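Local coordinates for Non-fluorescent flavoprotein (Photobacterium phosphoreum, PDB 1FVP) that binds flavin mononucleotide carrying a covalently attached myristate, as a homodimeric relative of bacterial luciferase, at residues N2-F10 with N193-E202; F94-E102 with S164-N172. All coordinates share one frame; numbering follows the deposited sequence.

Interaction 1. Residues N2-F10 with N193-E202; sequences NKWNYGVFF and NTVDFLLCFE. With FMA (6-(3-tetradecanoic acid) flavine mononucleotide), chain D.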
loop_
_atom_site.group_PDB
_atom_site.type_symbol
_atom_site.label_atom_id
_atom_site.label_comp_id
_atom_site.label_asym_id
_atom_site.label_seq_id
_atom_site.Cartn_x
_atom_site.Cartn_y
_atom_site.Cartn_z
ATOM N N ASN A 2 -4.837 20.223 11.150
ATOM C CA ASN A 2 -4.294 20.608 12.449
ATOM C C ASN A 2 -4.603 19.328 13.282
ATOM O O ASN A 2 -4.097 19.039 14.354
ATOM C CB ASN A 2 -4.870 21.873 13.023
ATOM C CG ASN A 2 -5.999 21.691 14.022
ATOM O OD1 ASN A 2 -6.791 20.727 14.000
ATOM N ND2 ASN A 2 -6.103 22.646 14.956
ATOM N N LYS A 3 -5.557 18.645 12.662
ATOM C CA LYS A 3 -6.099 17.367 13.087
ATOM C C LYS A 3 -5.084 16.357 12.496
ATOM O O LYS A 3 -4.877 16.430 11.284
ATOM C CB LYS A 3 -7.439 17.000 12.475
ATOM C CG LYS A 3 -7.747 15.499 12.536
ATOM C CD LYS A 3 -9.038 15.157 11.825
ATOM C CE LYS A 3 -9.199 13.667 11.599
ATOM N NZ LYS A 3 -10.629 13.350 11.319
ATOM N N TRP A 4 -4.575 15.543 13.375
ATOM C CA TRP A 4 -3.589 14.516 13.073
ATOM C C TRP A 4 -4.231 13.132 12.928
ATOM O O TRP A 4 -4.773 12.624 13.922
ATOM C CB TRP A 4 -2.552 14.444 14.185
ATOM C CG TRP A 4 -1.827 15.703 14.460
ATOM C CD1 TRP A 4 -1.986 16.947 13.921
ATOM C CD2 TRP A 4 -0.782 15.830 15.450
ATOM N NE1 TRP A 4 -1.121 17.837 14.502
ATOM C CE2 TRP A 4 -0.365 17.181 15.434
ATOM C CE3 TRP A 4 -0.174 14.919 16.310
ATOM C CZ2 TRP A 4 0.645 17.640 16.260
ATOM C CZ3 TRP A 4 0.819 15.387 17.133
ATOM C CH2 TRP A 4 1.231 16.717 17.110
ATOM N N ASN A 5 -4.113 12.616 11.718
ATOM C CA ASN A 5 -4.660 11.257 11.441
ATOM C C ASN A 5 -3.506 10.349 11.893
ATOM O O ASN A 5 -2.351 10.836 11.925
ATOM C CB ASN A 5 -5.154 11.195 10.013
ATOM C CG ASN A 5 -6.136 10.100 9.668
ATOM O OD1 ASN A 5 -5.843 9.236 8.809
ATOM N ND2 ASN A 5 -7.324 10.067 10.283
ATOM N N TYR A 6 -3.809 9.123 12.257
ATOM C CA TYR A 6 -2.829 8.131 12.705
ATOM C C TYR A 6 -3.028 6.809 11.973
ATOM O O TYR A 6 -4.164 6.349 11.798
ATOM C CB TYR A 6 -2.946 7.886 14.216
ATOM C CG TYR A 6 -2.651 9.109 15.039
ATOM C CD1 TYR A 6 -1.330 9.508 15.271
ATOM C CD2 TYR A 6 -3.675 9.865 15.587
ATOM C CE1 TYR A 6 -1.039 10.634 16.039
ATOM C CE2 TYR A 6 -3.403 11.004 16.346
ATOM C CZ TYR A 6 -2.086 11.379 16.569
ATOM O OH TYR A 6 -1.857 12.491 17.323
ATOM N N GLY A 7 -1.906 6.240 11.588
ATOM C CA GLY A 7 -1.875 4.953 10.856
ATOM C C GLY A 7 -0.871 4.042 11.554
ATOM O O GLY A 7 -0.254 4.505 12.523
ATOM N N VAL A 8 -0.736 2.822 11.092
ATOM C CA VAL A 8 0.199 1.839 11.676
ATOM C C VAL A 8 1.007 1.247 10.518
ATOM O O VAL A 8 0.494 1.235 9.382
ATOM C CB VAL A 8 -0.599 0.780 12.457
ATOM C CG1 VAL A 8 0.186 -0.496 12.705
ATOM C CG2 VAL A 8 -1.183 1.305 13.750
ATOM N N PHE A 9 2.199 0.761 10.809
ATOM C CA PHE A 9 3.041 0.145 9.768
ATOM C C PHE A 9 3.802 -1.028 10.410
ATOM O O PHE A 9 3.937 -1.065 11.635
ATOM C CB PHE A 9 3.981 1.120 9.116
ATOM C CG PHE A 9 5.265 1.415 9.831
ATOM C CD1 PHE A 9 6.401 0.640 9.589
ATOM C CD2 PHE A 9 5.332 2.467 10.739
ATOM C CE1 PHE A 9 7.586 0.917 10.241
ATOM C CE2 PHE A 9 6.523 2.764 11.413
ATOM C CZ PHE A 9 7.637 1.967 11.152
ATOM N N PHE A 10 4.289 -1.880 9.545
ATOM C CA PHE A 10 5.043 -3.084 9.881
ATOM C C PHE A 10 6.231 -3.238 8.913
ATOM O O PHE A 10 6.037 -2.955 7.715
ATOM C CB PHE A 10 4.191 -4.338 9.730
ATOM C CG PHE A 10 2.824 -4.382 10.295
ATOM C CD1 PHE A 10 1.732 -3.947 9.567
ATOM C CD2 PHE A 10 2.606 -4.897 11.573
ATOM C CE1 PHE A 10 0.454 -4.010 10.099
ATOM C CE2 PHE A 10 1.338 -4.964 12.148
ATOM C CZ PHE A 10 0.254 -4.519 11.387
ATOM N N ASN A 193 5.331 21.029 12.263
ATOM C CA ASN A 193 4.010 20.472 12.602
ATOM C C ASN A 193 3.225 20.075 11.353
ATOM O O ASN A 193 1.991 20.246 11.356
ATOM C CB ASN A 193 3.276 21.502 13.461
ATOM C CG ASN A 193 3.238 21.140 14.928
ATOM O OD1 ASN A 193 2.225 21.462 15.570
ATOM N ND2 ASN A 193 4.255 20.484 15.473
ATOM N N THR A 194 3.914 19.544 10.358
ATOM C CA THR A 194 3.289 19.128 9.099
ATOM C C THR A 194 3.290 17.630 8.841
ATOM O O THR A 194 3.310 17.231 7.624
ATOM C CB THR A 194 3.968 19.879 7.876
ATOM O OG1 THR A 194 5.288 19.303 7.613
ATOM C CG2 THR A 194 4.051 21.391 8.116
ATOM N N VAL A 195 3.258 16.799 9.891
ATOM C CA VAL A 195 3.288 15.351 9.598
ATOM C C VAL A 195 2.210 14.613 10.380
ATOM O O VAL A 195 1.775 15.136 11.400
ATOM C CB VAL A 195 4.670 14.788 9.954
ATOM C CG1 VAL A 195 5.790 15.211 9.040
ATOM C CG2 VAL A 195 4.943 15.110 11.418
ATOM N N ASP A 196 1.894 13.470 9.849
ATOM C CA ASP A 196 0.974 12.418 10.246
ATOM C C ASP A 196 1.883 11.205 10.502
ATOM O O ASP A 196 2.944 11.156 9.840
ATOM C CB ASP A 196 -0.090 12.180 9.195
ATOM C CG ASP A 196 -1.386 12.875 9.585
ATOM O OD1 ASP A 196 -1.355 13.797 10.423
ATOM O OD2 ASP A 196 -2.422 12.455 9.016
ATOM N N PHE A 197 1.489 10.313 11.407
ATOM C CA PHE A 197 2.369 9.185 11.748
ATOM C C PHE A 197 1.886 7.763 11.501
ATOM O O PHE A 197 0.770 7.302 11.693
ATOM C CB PHE A 197 2.863 9.300 13.189
ATOM C CG PHE A 197 2.886 10.660 13.781
ATOM C CD1 PHE A 197 1.709 11.210 14.281
ATOM C CD2 PHE A 197 4.074 11.388 13.835
ATOM C CE1 PHE A 197 1.705 12.492 14.840
ATOM C CE2 PHE A 197 4.099 12.675 14.389
ATOM C CZ PHE A 197 2.895 13.206 14.888
ATOM N N LEU A 198 2.874 7.026 11.039
ATOM C CA LEU A 198 2.815 5.603 10.726
ATOM C C LEU A 198 3.818 5.096 11.780
ATOM O O LEU A 198 5.017 5.310 11.491
ATOM C CB LEU A 198 3.284 5.413 9.299
ATOM C CG LEU A 198 2.352 5.687 8.153
ATOM C CD1 LEU A 198 2.755 4.850 6.934
ATOM C CD2 LEU A 198 0.926 5.337 8.584
ATOM N N LEU A 199 3.310 4.558 12.861
ATOM C CA LEU A 199 4.156 4.117 13.965
ATOM C C LEU A 199 4.106 2.631 14.222
ATOM O O LEU A 199 3.045 2.134 14.625
ATOM C CB LEU A 199 3.736 4.995 15.167
ATOM C CG LEU A 199 2.314 5.503 15.255
ATOM C CD1 LEU A 199 1.286 4.380 15.200
ATOM C CD2 LEU A 199 2.108 6.263 16.557
ATOM N N CYS A 200 5.219 1.952 14.047
ATOM C CA CYS A 200 5.388 0.512 14.251
ATOM C C CYS A 200 5.464 0.151 15.726
ATOM O O CYS A 200 6.474 0.575 16.327
ATOM C CB CYS A 200 6.720 0.050 13.629
ATOM S SG CYS A 200 6.964 -1.752 13.690
ATOM N N PHE A 201 4.535 -0.593 16.277
ATOM C CA PHE A 201 4.632 -0.959 17.710
ATOM C C PHE A 201 5.094 -2.416 17.785
ATOM O O PHE A 201 4.663 -3.121 18.712
ATOM C CB PHE A 201 3.320 -0.829 18.431
ATOM C CG PHE A 201 2.516 0.410 18.519
ATOM C CD1 PHE A 201 2.895 1.431 19.383
ATOM C CD2 PHE A 201 1.336 0.555 17.789
ATOM C CE1 PHE A 201 2.165 2.602 19.496
ATOM C CE2 PHE A 201 0.568 1.711 17.876
ATOM C CZ PHE A 201 0.999 2.731 18.740
ATOM N N GLU A 202 5.895 -2.862 16.852
ATOM C CA GLU A 202 6.319 -4.258 16.804
ATOM C C GLU A 202 7.625 -4.571 17.483
ATOM O O GLU A 202 8.098 -5.718 17.287
ATOM C CB GLU A 202 6.488 -4.793 15.382
ATOM C CG GLU A 202 5.379 -4.968 14.383
ATOM C CD GLU A 202 4.070 -5.440 14.942
ATOM O OE1 GLU A 202 3.222 -4.721 15.442
ATOM O OE2 GLU A 202 3.955 -6.674 14.817
HETATM N N1 FMA D . -1.191 20.178 17.926
HETATM C C2 FMA D . -2.067 19.997 16.936
HETATM O O2 FMA D . -2.338 20.720 16.053
HETATM N N3 FMA D . -2.821 18.752 16.880
HETATM C C4 FMA D . -2.648 17.793 17.810
HETATM O O4 FMA D . -3.304 16.777 17.726
HETATM C C4A FMA D . -1.708 18.011 18.865
HETATM N N5 FMA D . -1.465 17.148 19.819
HETATM C C5A FMA D . -0.600 17.297 20.834
HETATM C C6 FMA D . -0.406 16.319 21.806
HETATM C C7 FMA D . 0.503 16.565 22.804
HETATM C C7M FMA D . 0.815 15.540 23.949
HETATM C C8 FMA D . 1.243 17.804 22.867
HETATM C C8M FMA D . 2.239 18.118 23.935
HETATM C C9 FMA D . 1.022 18.751 21.890
HETATM C C9A FMA D . 0.141 18.562 20.866
HETATM N N10 FMA D . -0.119 19.472 19.850
HETATM C C10 FMA D . -0.987 19.311 18.852
HETATM C C1B FMA D . 0.631 20.806 19.831
HETATM C C2B FMA D . 0.822 21.439 18.386
HETATM O O2B FMA D . 2.214 21.697 18.380
HETATM C C3B FMA D . -0.033 22.680 18.265
HETATM O "O3'" FMA D . -1.081 22.666 19.181
HETATM C C4B FMA D . -0.605 22.956 16.871
HETATM O "O4'" FMA D . 0.474 23.063 15.875
HETATM C C5B FMA D . -1.396 24.294 16.860
HETATM O "O5'" FMA D . -0.716 25.182 15.788
HETATM P P FMA D . -0.216 26.674 15.927
HETATM O O1P FMA D . -1.592 27.409 16.090
HETATM O O2P FMA D . 0.606 26.758 17.118
HETATM O O3P FMA D . 0.568 26.964 14.826
HETATM C "C1'" FMA D . -3.282 14.249 22.754
HETATM O "O1'" FMA D . -2.572 14.046 23.811
HETATM O "O2'" FMA D . -4.507 14.107 22.819
HETATM C "C2'" FMA D . -2.677 15.265 21.842
HETATM C "C3'" FMA D . -1.164 15.063 21.678
HETATM C "C4'" FMA D . -0.932 14.269 20.428
HETATM C "C5'" FMA D . -0.779 12.769 20.502
HETATM C "C6'" FMA D . 0.364 12.241 19.671
HETATM C "C7'" FMA D . 0.145 10.805 19.216
HETATM C "C8'" FMA D . 1.120 9.811 19.685
HETATM C "C9'" FMA D . 2.337 9.486 18.836
HETATM C C11 FMA D . 3.410 8.753 19.582
HETATM C C12 FMA D . 3.112 7.708 20.593
HETATM C C13 FMA D . 4.225 6.930 21.211
HETATM C C14 FMA D . 3.851 5.853 22.179
HETATM C C15 FMA D . 2.776 6.226 23.161
#

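Interaction 2. Residues F94-E102 with S164-N172; sequences FKWDDINEE and SIDSIIQSN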
loop_
_atom_site.group_PDB
_atom_site.type_symbol
_atom_site.label_atom_id
_atom_site.label_comp_id
_atom_site.label_asym_id
_atom_site.label_seq_id
_atom_site.Cartn_x
_atom_site.Cartn_y
_atom_site.Cartn_z
ATOM N N PHE A 94 8.443 10.056 5.420
ATOM C CA PHE A 94 9.750 10.130 6.085
ATOM C C PHE A 94 10.243 8.783 6.539
ATOM O O PHE A 94 9.439 8.051 7.121
ATOM C CB PHE A 94 9.743 11.240 7.152
ATOM C CG PHE A 94 9.813 12.587 6.455
ATOM C CD1 PHE A 94 11.022 12.977 5.861
ATOM C CD2 PHE A 94 8.706 13.406 6.340
ATOM C CE1 PHE A 94 11.149 14.184 5.207
ATOM C CE2 PHE A 94 8.802 14.629 5.665
ATOM C CZ PHE A 94 10.018 15.006 5.104
ATOM N N LYS A 95 11.508 8.488 6.248
ATOM C CA LYS A 95 12.044 7.186 6.668
ATOM C C LYS A 95 12.192 7.115 8.191
ATOM O O LYS A 95 12.267 8.070 8.966
ATOM C CB LYS A 95 13.297 6.705 5.985
ATOM C CG LYS A 95 13.007 6.226 4.554
ATOM C CD LYS A 95 13.979 5.151 4.164
ATOM C CE LYS A 95 15.426 5.560 4.213
ATOM N NZ LYS A 95 16.176 4.885 3.108
ATOM N N TRP A 96 12.208 5.884 8.617
ATOM C CA TRP A 96 12.306 5.396 10.000
ATOM C C TRP A 96 13.767 5.416 10.424
ATOM O O TRP A 96 13.973 5.935 11.534
ATOM C CB TRP A 96 11.601 4.099 10.012
ATOM C CG TRP A 96 11.792 2.697 10.294
ATOM C CD1 TRP A 96 10.720 1.869 10.546
ATOM C CD2 TRP A 96 12.922 1.823 10.354
ATOM N NE1 TRP A 96 11.113 0.583 10.760
ATOM C CE2 TRP A 96 12.475 0.526 10.665
ATOM C CE3 TRP A 96 14.275 2.009 10.187
ATOM C CZ2 TRP A 96 13.313 -0.566 10.821
ATOM C CZ3 TRP A 96 15.125 0.925 10.330
ATOM C CH2 TRP A 96 14.663 -0.348 10.649
ATOM N N ASP A 97 14.669 4.919 9.600
ATOM C CA ASP A 97 16.100 4.871 9.878
ATOM C C ASP A 97 16.854 6.137 9.437
ATOM O O ASP A 97 18.019 6.066 8.984
ATOM C CB ASP A 97 16.812 3.647 9.321
ATOM C CG ASP A 97 16.366 3.189 7.964
ATOM O OD1 ASP A 97 15.343 3.612 7.434
ATOM O OD2 ASP A 97 17.098 2.334 7.425
ATOM N N ASP A 98 16.216 7.267 9.600
ATOM C CA ASP A 98 16.824 8.545 9.231
ATOM C C ASP A 98 17.079 9.328 10.506
ATOM O O ASP A 98 16.093 9.692 11.161
ATOM C CB ASP A 98 15.927 9.266 8.218
ATOM C CG ASP A 98 16.510 9.026 6.825
ATOM O OD1 ASP A 98 17.696 8.649 6.752
ATOM O OD2 ASP A 98 15.782 9.215 5.832
ATOM N N ILE A 99 18.348 9.540 10.813
ATOM C CA ILE A 99 18.637 10.337 12.038
ATOM C C ILE A 99 17.763 11.576 11.856
ATOM O O ILE A 99 17.887 12.267 10.825
ATOM C CB ILE A 99 20.155 10.651 12.116
ATOM C CG1 ILE A 99 20.916 9.436 12.711
ATOM C CG2 ILE A 99 20.489 11.937 12.909
ATOM C CD1 ILE A 99 22.404 9.416 12.233
ATOM N N ASN A 100 16.889 11.849 12.784
ATOM C CA ASN A 100 15.976 13.002 12.726
ATOM C C ASN A 100 16.600 14.232 12.082
ATOM O O ASN A 100 15.943 15.066 11.444
ATOM C CB ASN A 100 15.486 13.246 14.151
ATOM C CG ASN A 100 14.204 14.041 14.090
ATOM O OD1 ASN A 100 13.123 13.455 14.076
ATOM N ND2 ASN A 100 14.398 15.349 14.039
ATOM N N GLU A 101 17.893 14.384 12.270
ATOM C CA GLU A 101 18.661 15.506 11.729
ATOM C C GLU A 101 18.543 15.483 10.208
ATOM O O GLU A 101 17.827 16.299 9.622
ATOM C CB GLU A 101 20.132 15.401 12.093
ATOM C CG GLU A 101 20.827 16.682 12.546
ATOM C CD GLU A 101 22.183 16.459 13.171
ATOM O OE1 GLU A 101 23.098 15.952 12.532
ATOM O OE2 GLU A 101 22.178 16.852 14.359
ATOM N N GLU A 102 19.242 14.538 9.608
ATOM C CA GLU A 102 19.282 14.315 8.173
ATOM C C GLU A 102 17.893 14.200 7.567
ATOM O O GLU A 102 17.641 14.724 6.462
ATOM C CB GLU A 102 20.044 13.054 7.790
ATOM C CG GLU A 102 19.975 12.627 6.320
ATOM C CD GLU A 102 20.752 11.367 6.059
ATOM O OE1 GLU A 102 20.957 10.550 6.954
ATOM O OE2 GLU A 102 21.162 11.221 4.887
ATOM N N SER A 164 26.580 4.002 14.946
ATOM C CA SER A 164 25.190 4.481 14.962
ATOM C C SER A 164 24.057 3.490 14.727
ATOM O O SER A 164 23.694 3.089 13.616
ATOM C CB SER A 164 24.989 5.656 13.992
ATOM O OG SER A 164 23.587 5.839 13.800
ATOM N N ILE A 165 23.439 3.154 15.833
ATOM C CA ILE A 165 22.287 2.294 16.040
ATOM C C ILE A 165 21.552 2.921 17.249
ATOM O O ILE A 165 20.373 2.633 17.466
ATOM C CB ILE A 165 22.523 0.771 16.204
ATOM C CG1 ILE A 165 21.857 0.011 15.013
ATOM C CG2 ILE A 165 22.032 0.130 17.528
ATOM C CD1 ILE A 165 22.786 -0.049 13.774
ATOM N N ASP A 166 22.315 3.754 17.940
ATOM C CA ASP A 166 21.780 4.446 19.120
ATOM C C ASP A 166 20.940 5.639 18.673
ATOM O O ASP A 166 19.826 5.853 19.180
ATOM C CB ASP A 166 22.887 4.761 20.106
ATOM C CG ASP A 166 23.329 3.603 20.980
ATOM O OD1 ASP A 166 22.527 2.788 21.466
ATOM O OD2 ASP A 166 24.565 3.519 21.199
ATOM N N SER A 167 21.449 6.392 17.723
ATOM C CA SER A 167 20.778 7.585 17.173
ATOM C C SER A 167 19.441 7.244 16.520
ATOM O O SER A 167 18.442 7.959 16.745
ATOM C CB SER A 167 21.696 8.302 16.188
ATOM O OG SER A 167 22.141 7.336 15.237
ATOM N N ILE A 168 19.443 6.174 15.713
ATOM C CA ILE A 168 18.189 5.771 15.060
ATOM C C ILE A 168 17.176 5.670 16.209
ATOM O O ILE A 168 16.154 6.358 16.144
ATOM C CB ILE A 168 18.215 4.458 14.242
ATOM C CG1 ILE A 168 19.287 4.509 13.133
ATOM C CG2 ILE A 168 16.807 4.139 13.650
ATOM C CD1 ILE A 168 19.569 3.126 12.496
ATOM N N ILE A 169 17.555 4.857 17.191
ATOM C CA ILE A 169 16.700 4.653 18.367
ATOM C C ILE A 169 16.372 6.001 19.019
ATOM O O ILE A 169 15.203 6.268 19.332
ATOM C CB ILE A 169 17.282 3.656 19.408
ATOM C CG1 ILE A 169 17.681 2.311 18.778
ATOM C CG2 ILE A 169 16.267 3.452 20.583
ATOM C CD1 ILE A 169 18.579 1.434 19.709
ATOM N N GLN A 170 17.420 6.786 19.191
ATOM C CA GLN A 170 17.299 8.122 19.794
ATOM C C GLN A 170 16.321 8.963 18.962
ATOM O O GLN A 170 15.657 9.859 19.522
ATOM C CB GLN A 170 18.632 8.821 19.947
ATOM C CG GLN A 170 19.557 8.274 20.999
ATOM C CD GLN A 170 19.125 8.567 22.420
ATOM O OE1 GLN A 170 18.731 9.691 22.756
ATOM N NE2 GLN A 170 19.211 7.519 23.246
ATOM N N SER A 171 16.256 8.674 17.675
ATOM C CA SER A 171 15.364 9.380 16.748
ATOM C C SER A 171 13.947 8.798 16.901
ATOM O O SER A 171 12.954 9.543 16.867
ATOM C CB SER A 171 15.794 9.287 15.305
ATOM O OG SER A 171 17.036 9.868 15.003
ATOM N N ASN A 172 13.932 7.482 17.066
ATOM C CA ASN A 172 12.671 6.730 17.233
ATOM C C ASN A 172 12.041 7.043 18.588
ATOM O O ASN A 172 12.654 7.754 19.402
ATOM C CB ASN A 172 12.880 5.269 16.865
ATOM C CG ASN A 172 12.868 5.079 15.356
ATOM O OD1 ASN A 172 11.798 4.797 14.803
ATOM N ND2 ASN A 172 13.985 5.211 14.651
#

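Interaction 1. Residues N2-F10 with N193-E202
The backbone N of Gly7 gives its hydrogen to Phe197 O over 2.9 Å, in a bond of 162° at the hydrogen. It is the firm backbone bond between the two segments. Beside it, Leu198 lays CD2 against Gly7 CA, where the glycine has no side chain. A weaker bond lies upstream, where Asn5 N reaches Asp196 OD2 at 3.2 Å. Asn5 itself turns its amide away.

Strands 6-11 and 195-199 run parallel here, in the beta/alpha core related to the barrel of the bacterial luciferase family. Strand 42-48 borders the first, and strand 126-134 borders the second.

Trp4, Tyr6 and Phe197 make an aromatic cluster beside this seam. The edge of Phe197 points at Trp4 in an offset edge-to-face pair, with planes at 66°. Phe197 meets Tyr6 rim to rim, the two rings almost coplanar. From the other side of Trp4, the flavin lies over the indole, with FMA C4 3.4 Å above its plane. Asn2 O takes the hydrogen of FMA N3 at 2.8 Å. Asn193 OD1 accepts from the ribityl hydroxyl O2B at 2.8 Å. The fatty chain passes Tyr6 OH and Leu199 CD2.

At the far end, Phe9 CG sits between its backbone N and carbonyl carbon (chi1 82°). This swings the ring across the backbone of Leu198 to Cys200. Cys200 CB stands over the ring face, 3.5 Å from the centroid, and Leu198 O lies at the ring edge. The Glu202 carboxylate meets the edge of Phe10, Glu202 CD being 3.7 Å from Phe10 CD2, while Glu202 OE1 bonds to Thr31. Phe10 also touches a second FMA.

Interaction 2. Residues F94-E102 with S164-N172
Ser171 and Asn172, at the C-terminal end of helix 166-171, hold Trp96 in the loop after strand 92-94 and Asn100 where helix 100-116 begins. This loop is a beta-alpha connection of the core, with a short helix packed against it.

The tight part is polar. Ser171 OG accepts a nearly straight bond from Asn100 N, 3.0 Å long and 169° at the hydrogen. The same hydroxyl donates to Ser167 O, one turn back in its own helix. The two bonds fix its rotation, with OG lying beside its own backbone N (chi1 -63°). Asn172 ND2 has two acceptors. It reaches Trp96 O at 3.2 Å, approaching from above the carbonyl plane, and it returns to Ile168 O at 2.9 Å. Asn172 OD1 is taken by His131 N, and both ends of this buried amide are thus bonded. Between the polar groups, Ile168 CG2 rests on Asp97 CA and beside Trp96 O. The Trp96 ring leans on His131 and Tyr152.

Toward solvent the contact thins out. Ile99 is partly exposed and reaches the start of the helix with its CG1-CD1 arm, while its CA lies by Ser171 OG. That arm lies against the Ser167 side chain, CB as well as OG. Ile99 CG1 is 3.5 Å from Ser167 OG, and Ile99 CD1 is 4.1 Å from Ser164 OG.

Overall arrangement
Along the chain the segments come in the order 2-10, 94-102, 164-172 and 193-202, so interaction 2 falls wholly between the two halves of interaction 1. Their centres are 16 Å apart. Interaction 1, in the buried core, pairs the strands that come first and last along the chain, which are neighbours in the sheet. Interaction 2 lies further out, between a loop and a short helix. They meet where the Phe9 ring packs on Trp96. Strand 126-134 links them too, since its His131 touches Cys200, Trp96 and Asn172. Interaction 1 lines two flavin pockets directly, whereas the Asn172 side chain stays about 10 Å from a bound FMA.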